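Local atomic coordinates of N-acetylglucosaminidase (Paenibacillus barengoltzii, PDB entry 6INX), a protein that hydrolyses N-acetylglucosamine-containing glycans as a family 18 glycoside hydrolase, probably cleaving the bond within their chitobiose core. Residues Y237-L251 / P289-D301. Sequence-based numbering, arbitrary orientation.
Sequences YSRMWKDVPNVNRGL and PYLFDGQTFISYD
The Phe292 ring is sandwiched between two glycines: Gly250 CA sits 3.5 Å from the ring centroid in a CH-pi contact over one face, and Gly294 N covers the opposite face. At its edge lies Asn246, whose OD1 is 3.4 Å from Phe292 CE2, while Val244 CG2 comes within 3.3 Å of Phe292 CE1. With CG anti to the backbone N (chi1 -166°), the Phe292 ring is carried in between Gly250 CA and Gly294 N, against the 244-250 loop; an alanine here would probably open a gap between the two glycines and strip Val244 CG2 of its closest ring contact. Trp241 CE3 lies at the edge of the Phe297 ring, 3.7 Å from Phe297 CD1, and Leu251 CD1 packs obliquely against Phe297 CZ. Tyr290 meets Arg249 O edge-on, and one water joins Tyr290 OH to Arg249 NH1 and Asn248 O. Backbone pairing holds the frame: Arg239 with Ser299 and Trp241 with Phe297 are antiparallel hydrogen-bonded pairs, and beyond the strand Val244 N gives a nearly straight bond to Gln295 O (2.9 Å, 178°). Trp241 NE1 is hydrogen-bonded to Gln192 O. These strands belong to the five-stranded antiparallel sheet inserted after strand 230-235 of the TIM barrel, consistent with the alpha/beta insertion domain of many family 18 enzymes.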
loop_
_atom_site.group_PDB
_atom_site.type_symbol
_atom_site.label_atom_id
_atom_site.label_comp_id
_atom_site.label_asym_id
_atom_site.label_seq_id
_atom_site.Cartn_x
_atom_site.Cartn_y
_atom_site.Cartn_z
ATOM N N TYR A 237 16.584 2.994 14.329
ATOM C CA TYR A 237 15.872 4.256 14.517
ATOM C C TYR A 237 14.387 3.970 14.337
ATOM O O TYR A 237 13.994 2.898 13.864
ATOM C CB TYR A 237 16.331 5.315 13.495
ATOM C CG TYR A 237 15.921 4.892 12.110
ATOM C CD1 TYR A 237 16.692 3.995 11.393
ATOM C CD2 TYR A 237 14.712 5.317 11.552
ATOM C CE1 TYR A 237 16.302 3.538 10.147
ATOM C CE2 TYR A 237 14.318 4.876 10.305
ATOM C CZ TYR A 237 15.115 3.986 9.615
ATOM O OH TYR A 237 14.718 3.529 8.391
ATOM N N SER A 238 13.570 4.965 14.667
ATOM C CA SER A 238 12.123 4.812 14.675
ATOM C C SER A 238 11.439 5.620 13.577
ATOM O O SER A 238 11.994 6.560 13.011
ATOM C CB SER A 238 11.551 5.227 16.034
ATOM O OG SER A 238 11.695 6.619 16.272
ATOM N N ARG A 239 10.190 5.240 13.307
ATOM C CA ARG A 239 9.240 6.069 12.578
ATOM C C ARG A 239 8.135 6.455 13.550
ATOM O O ARG A 239 7.808 5.693 14.463
ATOM C CB ARG A 239 8.639 5.296 11.391
ATOM C CG ARG A 239 9.553 5.217 10.158
ATOM C CD ARG A 239 9.527 6.515 9.376
ATOM N NE ARG A 239 10.558 6.543 8.344
ATOM C CZ ARG A 239 10.673 7.505 7.438
ATOM N NH1 ARG A 239 9.812 8.517 7.409
ATOM N NH2 ARG A 239 11.656 7.449 6.551
ATOM N N MET A 240 7.581 7.656 13.381
ATOM C CA MET A 240 6.725 8.228 14.412
ATOM C C MET A 240 5.558 8.978 13.794
ATOM O O MET A 240 5.731 9.720 12.826
ATOM C CB MET A 240 7.545 9.193 15.279
ATOM C CG MET A 240 6.746 9.916 16.350
ATOM S SD MET A 240 7.815 10.920 17.420
ATOM C CE MET A 240 8.342 12.177 16.268
ATOM N N TRP A 241 4.365 8.766 14.350
ATOM C CA TRP A 241 3.173 9.496 13.948
ATOM C C TRP A 241 2.652 10.305 15.131
ATOM O O TRP A 241 2.694 9.847 16.281
ATOM C CB TRP A 241 2.064 8.536 13.497
ATOM C CG TRP A 241 2.272 7.858 12.169
ATOM C CD1 TRP A 241 1.676 8.188 10.986
ATOM C CD2 TRP A 241 3.100 6.720 11.903
ATOM N NE1 TRP A 241 2.080 7.320 9.991
ATOM C CE2 TRP A 241 2.950 6.407 10.530
ATOM C CE3 TRP A 241 3.955 5.936 12.689
ATOM C CZ2 TRP A 241 3.634 5.351 9.926
ATOM C CZ3 TRP A 241 4.618 4.877 12.094
ATOM C CH2 TRP A 241 4.460 4.596 10.721
ATOM N N LYS A 242 2.119 11.489 14.839
ATOM C CA LYS A 242 1.681 12.419 15.866
ATOM C C LYS A 242 0.165 12.564 15.886
ATOM O O LYS A 242 -0.511 12.392 14.868
ATOM C CB LYS A 242 2.307 13.792 15.636
ATOM C CG LYS A 242 3.838 13.767 15.637
ATOM C CD LYS A 242 4.402 15.142 15.313
ATOM C CE LYS A 242 5.926 15.115 15.345
ATOM N NZ LYS A 242 6.528 16.437 14.997
ATOM N N ASP A 243 -0.357 12.887 17.074
ATOM C CA ASP A 243 -1.764 13.248 17.245
ATOM C C ASP A 243 -2.698 12.129 16.791
ATOM O O ASP A 243 -3.647 12.340 16.032
ATOM C CB ASP A 243 -2.065 14.581 16.564
ATOM C CG ASP A 243 -1.195 15.699 17.104
ATOM O OD1 ASP A 243 -1.140 15.850 18.344
ATOM O OD2 ASP A 243 -0.555 16.391 16.294
ATOM N N VAL A 244 -2.425 10.926 17.282
ATOM C CA VAL A 244 -3.230 9.772 16.892
ATOM C C VAL A 244 -4.229 9.442 17.995
ATOM O O VAL A 244 -3.931 9.627 19.185
ATOM C CB VAL A 244 -2.371 8.562 16.493
ATOM C CG1 VAL A 244 -1.205 8.989 15.615
ATOM C CG2 VAL A 244 -1.869 7.857 17.686
ATOM N N PRO A 245 -5.432 8.998 17.639
ATOM C CA PRO A 245 -6.436 8.671 18.655
ATOM C C PRO A 245 -5.943 7.607 19.624
ATOM O O PRO A 245 -5.232 6.668 19.252
ATOM C CB PRO A 245 -7.613 8.147 17.820
ATOM C CG PRO A 245 -7.437 8.793 16.491
ATOM C CD PRO A 245 -5.963 8.915 16.270
ATOM N N ASN A 246 -6.374 7.734 20.881
ATOM C CA ASN A 246 -5.999 6.794 21.932
ATOM C C ASN A 246 -6.908 5.563 21.865
ATOM O O ASN A 246 -7.771 5.323 22.710
ATOM C CB ASN A 246 -6.059 7.482 23.290
ATOM C CG ASN A 246 -5.454 6.647 24.401
ATOM O OD1 ASN A 246 -4.874 5.589 24.173
ATOM N ND2 ASN A 246 -5.604 7.126 25.632
ATOM N N VAL A 247 -6.698 4.777 20.813
ATOM C CA VAL A 247 -7.472 3.575 20.533
ATOM C C VAL A 247 -6.490 2.494 20.102
ATOM O O VAL A 247 -5.556 2.768 19.341
ATOM C CB VAL A 247 -8.493 3.844 19.406
ATOM C CG1 VAL A 247 -9.243 2.563 19.046
ATOM C CG2 VAL A 247 -9.457 4.960 19.793
ATOM N N ASN A 248 -6.675 1.269 20.594
ATOM C CA ASN A 248 -5.841 0.137 20.177
ATOM C C ASN A 248 -4.355 0.390 20.426
ATOM O O ASN A 248 -3.501 -0.071 19.663
ATOM C CB ASN A 248 -6.082 -0.237 18.705
ATOM C CG ASN A 248 -5.572 -1.624 18.348
ATOM O OD1 ASN A 248 -5.704 -2.571 19.126
ATOM N ND2 ASN A 248 -4.978 -1.747 17.160
ATOM N N ARG A 249 -4.036 1.135 21.495
ATOM C CA ARG A 249 -2.650 1.458 21.851
ATOM C C ARG A 249 -1.938 2.210 20.732
ATOM O O ARG A 249 -0.718 2.106 20.584
ATOM C CB ARG A 249 -1.845 0.227 22.287
ATOM C CG ARG A 249 -2.451 -0.534 23.460
ATOM C CD ARG A 249 -1.795 -1.891 23.609
ATOM N NE ARG A 249 -2.673 -2.820 24.309
ATOM C CZ ARG A 249 -3.596 -3.563 23.709
ATOM N NH1 ARG A 249 -3.751 -3.496 22.393
ATOM N NH2 ARG A 249 -4.360 -4.379 24.423
ATOM N N GLY A 250 -2.695 2.980 19.955
ATOM C CA GLY A 250 -2.140 3.780 18.877
ATOM C C GLY A 250 -1.899 3.042 17.574
ATOM O O GLY A 250 -1.507 3.685 16.592
ATOM N N LEU A 251 -2.101 1.725 17.532
ATOM C CA LEU A 251 -1.733 0.898 16.390
ATOM C C LEU A 251 -2.873 0.864 15.378
ATOM O O LEU A 251 -4.029 0.615 15.736
ATOM C CB LEU A 251 -1.398 -0.514 16.873
ATOM C CG LEU A 251 -0.892 -1.512 15.836
ATOM C CD1 LEU A 251 0.450 -1.078 15.276
ATOM C CD2 LEU A 251 -0.761 -2.895 16.450
ATOM N N PRO A 289 8.286 -4.283 18.529
ATOM C CA PRO A 289 7.926 -3.397 19.634
ATOM C C PRO A 289 7.421 -2.053 19.139
ATOM O O PRO A 289 7.756 -1.587 18.049
ATOM C CB PRO A 289 9.273 -3.216 20.344
ATOM C CG PRO A 289 10.249 -3.105 19.182
ATOM C CD PRO A 289 9.710 -4.139 18.162
ATOM N N TYR A 290 6.606 -1.414 19.972
ATOM C CA TYR A 290 6.121 -0.076 19.672
ATOM C C TYR A 290 5.864 0.671 20.973
ATOM O O TYR A 290 5.650 0.059 22.022
ATOM C CB TYR A 290 4.886 -0.085 18.756
ATOM C CG TYR A 290 3.658 -0.814 19.273
ATOM C CD1 TYR A 290 3.586 -2.200 19.233
ATOM C CD2 TYR A 290 2.550 -0.113 19.722
ATOM C CE1 TYR A 290 2.449 -2.875 19.674
ATOM C CE2 TYR A 290 1.402 -0.773 20.163
ATOM C CZ TYR A 290 1.365 -2.156 20.132
ATOM O OH TYR A 290 0.223 -2.801 20.572
ATOM N N LEU A 291 5.887 2.003 20.894
ATOM C CA LEU A 291 5.659 2.872 22.041
ATOM C C LEU A 291 4.432 3.731 21.790
ATOM O O LEU A 291 4.195 4.177 20.664
ATOM C CB LEU A 291 6.839 3.814 22.267
ATOM C CG LEU A 291 8.223 3.187 22.343
ATOM C CD1 LEU A 291 9.254 4.266 22.673
ATOM C CD2 LEU A 291 8.251 2.088 23.386
ATOM N N PHE A 292 3.662 3.975 22.844
ATOM C CA PHE A 292 2.517 4.865 22.746
ATOM C C PHE A 292 2.305 5.524 24.095
ATOM O O PHE A 292 2.384 4.858 25.130
ATOM C CB PHE A 292 1.253 4.088 22.356
ATOM C CG PHE A 292 0.111 4.962 21.924
ATOM C CD1 PHE A 292 0.290 5.916 20.942
ATOM C CD2 PHE A 292 -1.151 4.813 22.484
ATOM C CE1 PHE A 292 -0.757 6.723 20.530
ATOM C CE2 PHE A 292 -2.214 5.609 22.059
ATOM C CZ PHE A 292 -2.011 6.558 21.081
ATOM N N ASP A 293 2.019 6.827 24.078
ATOM C CA ASP A 293 1.737 7.582 25.295
ATOM C C ASP A 293 0.307 8.095 25.338
ATOM O O ASP A 293 -0.017 8.930 26.191
ATOM C CB ASP A 293 2.705 8.759 25.437
ATOM C CG ASP A 293 2.397 9.897 24.468
ATOM O OD1 ASP A 293 1.746 9.660 23.425
ATOM O OD2 ASP A 293 2.808 11.045 24.733
ATOM N N GLY A 294 -0.538 7.647 24.415
ATOM C CA GLY A 294 -1.891 8.148 24.287
ATOM C C GLY A 294 -2.100 9.073 23.110
ATOM O O GLY A 294 -3.256 9.368 22.780
ATOM N N GLN A 295 -1.021 9.523 22.451
ATOM C CA GLN A 295 -1.106 10.537 21.409
ATOM C C GLN A 295 -0.026 10.351 20.341
ATOM O O GLN A 295 -0.274 10.590 19.156
ATOM C CB GLN A 295 -0.957 11.909 22.075
ATOM C CG GLN A 295 -1.217 13.108 21.203
ATOM C CD GLN A 295 -0.809 14.407 21.885
ATOM O OE1 GLN A 295 0.052 14.417 22.776
ATOM N NE2 GLN A 295 -1.418 15.508 21.465
ATOM N N THR A 296 1.170 9.922 20.742
ATOM C CA THR A 296 2.312 9.787 19.842
ATOM C C THR A 296 2.688 8.314 19.745
ATOM O O THR A 296 2.933 7.665 20.769
ATOM C CB THR A 296 3.499 10.607 20.367
ATOM O OG1 THR A 296 3.125 11.989 20.463
ATOM C CG2 THR A 296 4.708 10.483 19.442
ATOM N N PHE A 297 2.733 7.790 18.517
ATOM C CA PHE A 297 3.016 6.384 18.256
ATOM C C PHE A 297 4.396 6.261 17.623
ATOM O O PHE A 297 4.690 6.959 16.645
ATOM C CB PHE A 297 1.961 5.822 17.293
ATOM C CG PHE A 297 2.203 4.402 16.888
ATOM C CD1 PHE A 297 3.027 4.092 15.807
ATOM C CD2 PHE A 297 1.599 3.369 17.573
ATOM C CE1 PHE A 297 3.246 2.775 15.442
ATOM C CE2 PHE A 297 1.821 2.067 17.210
ATOM C CZ PHE A 297 2.640 1.765 16.151
ATOM N N ILE A 298 5.210 5.335 18.139
ATOM C CA ILE A 298 6.598 5.160 17.711
ATOM C C ILE A 298 6.848 3.692 17.397
ATOM O O ILE A 298 6.616 2.828 18.245
ATOM C CB ILE A 298 7.579 5.642 18.798
ATOM C CG1 ILE A 298 7.421 7.152 19.005
ATOM C CG2 ILE A 298 9.013 5.277 18.429
ATOM C CD1 ILE A 298 8.194 7.735 20.201
ATOM N N SER A 299 7.336 3.415 16.186
ATOM C CA SER A 299 7.680 2.067 15.751
ATOM C C SER A 299 9.197 1.949 15.660
ATOM O O SER A 299 9.855 2.844 15.131
ATOM C CB SER A 299 7.107 1.826 14.350
ATOM O OG SER A 299 7.686 0.680 13.774
ATOM N N TYR A 300 9.757 0.828 16.123
ATOM C CA TYR A 300 11.214 0.695 16.137
ATOM C C TYR A 300 11.598 -0.780 16.164
ATOM O O TYR A 300 10.741 -1.654 16.245
ATOM C CB TYR A 300 11.820 1.488 17.311
ATOM C CG TYR A 300 11.537 0.938 18.693
ATOM C CD1 TYR A 300 10.249 0.924 19.208
ATOM C CD2 TYR A 300 12.567 0.456 19.494
ATOM C CE1 TYR A 300 9.985 0.432 20.479
ATOM C CE2 TYR A 300 12.311 -0.037 20.779
ATOM C CZ TYR A 300 11.020 -0.040 21.260
ATOM O OH TYR A 300 10.756 -0.527 22.530
ATOM N N ASP A 301 12.912 -1.034 16.076
ATOM C CA ASP A 301 13.526 -2.347 16.266
ATOM C C ASP A 301 14.261 -2.344 17.603
ATOM O O ASP A 301 14.846 -1.326 18.002
ATOM C CB ASP A 301 14.599 -2.594 15.181
ATOM C CG ASP A 301 14.217 -3.682 14.166
ATOM O OD1 ASP A 301 13.295 -4.490 14.412
ATOM O OD2 ASP A 301 14.872 -3.728 13.093
HETATM O O HOH W 1 -5.045 11.080 21.282
HETATM O O HOH W 2 -2.417 -2.676 20.067
#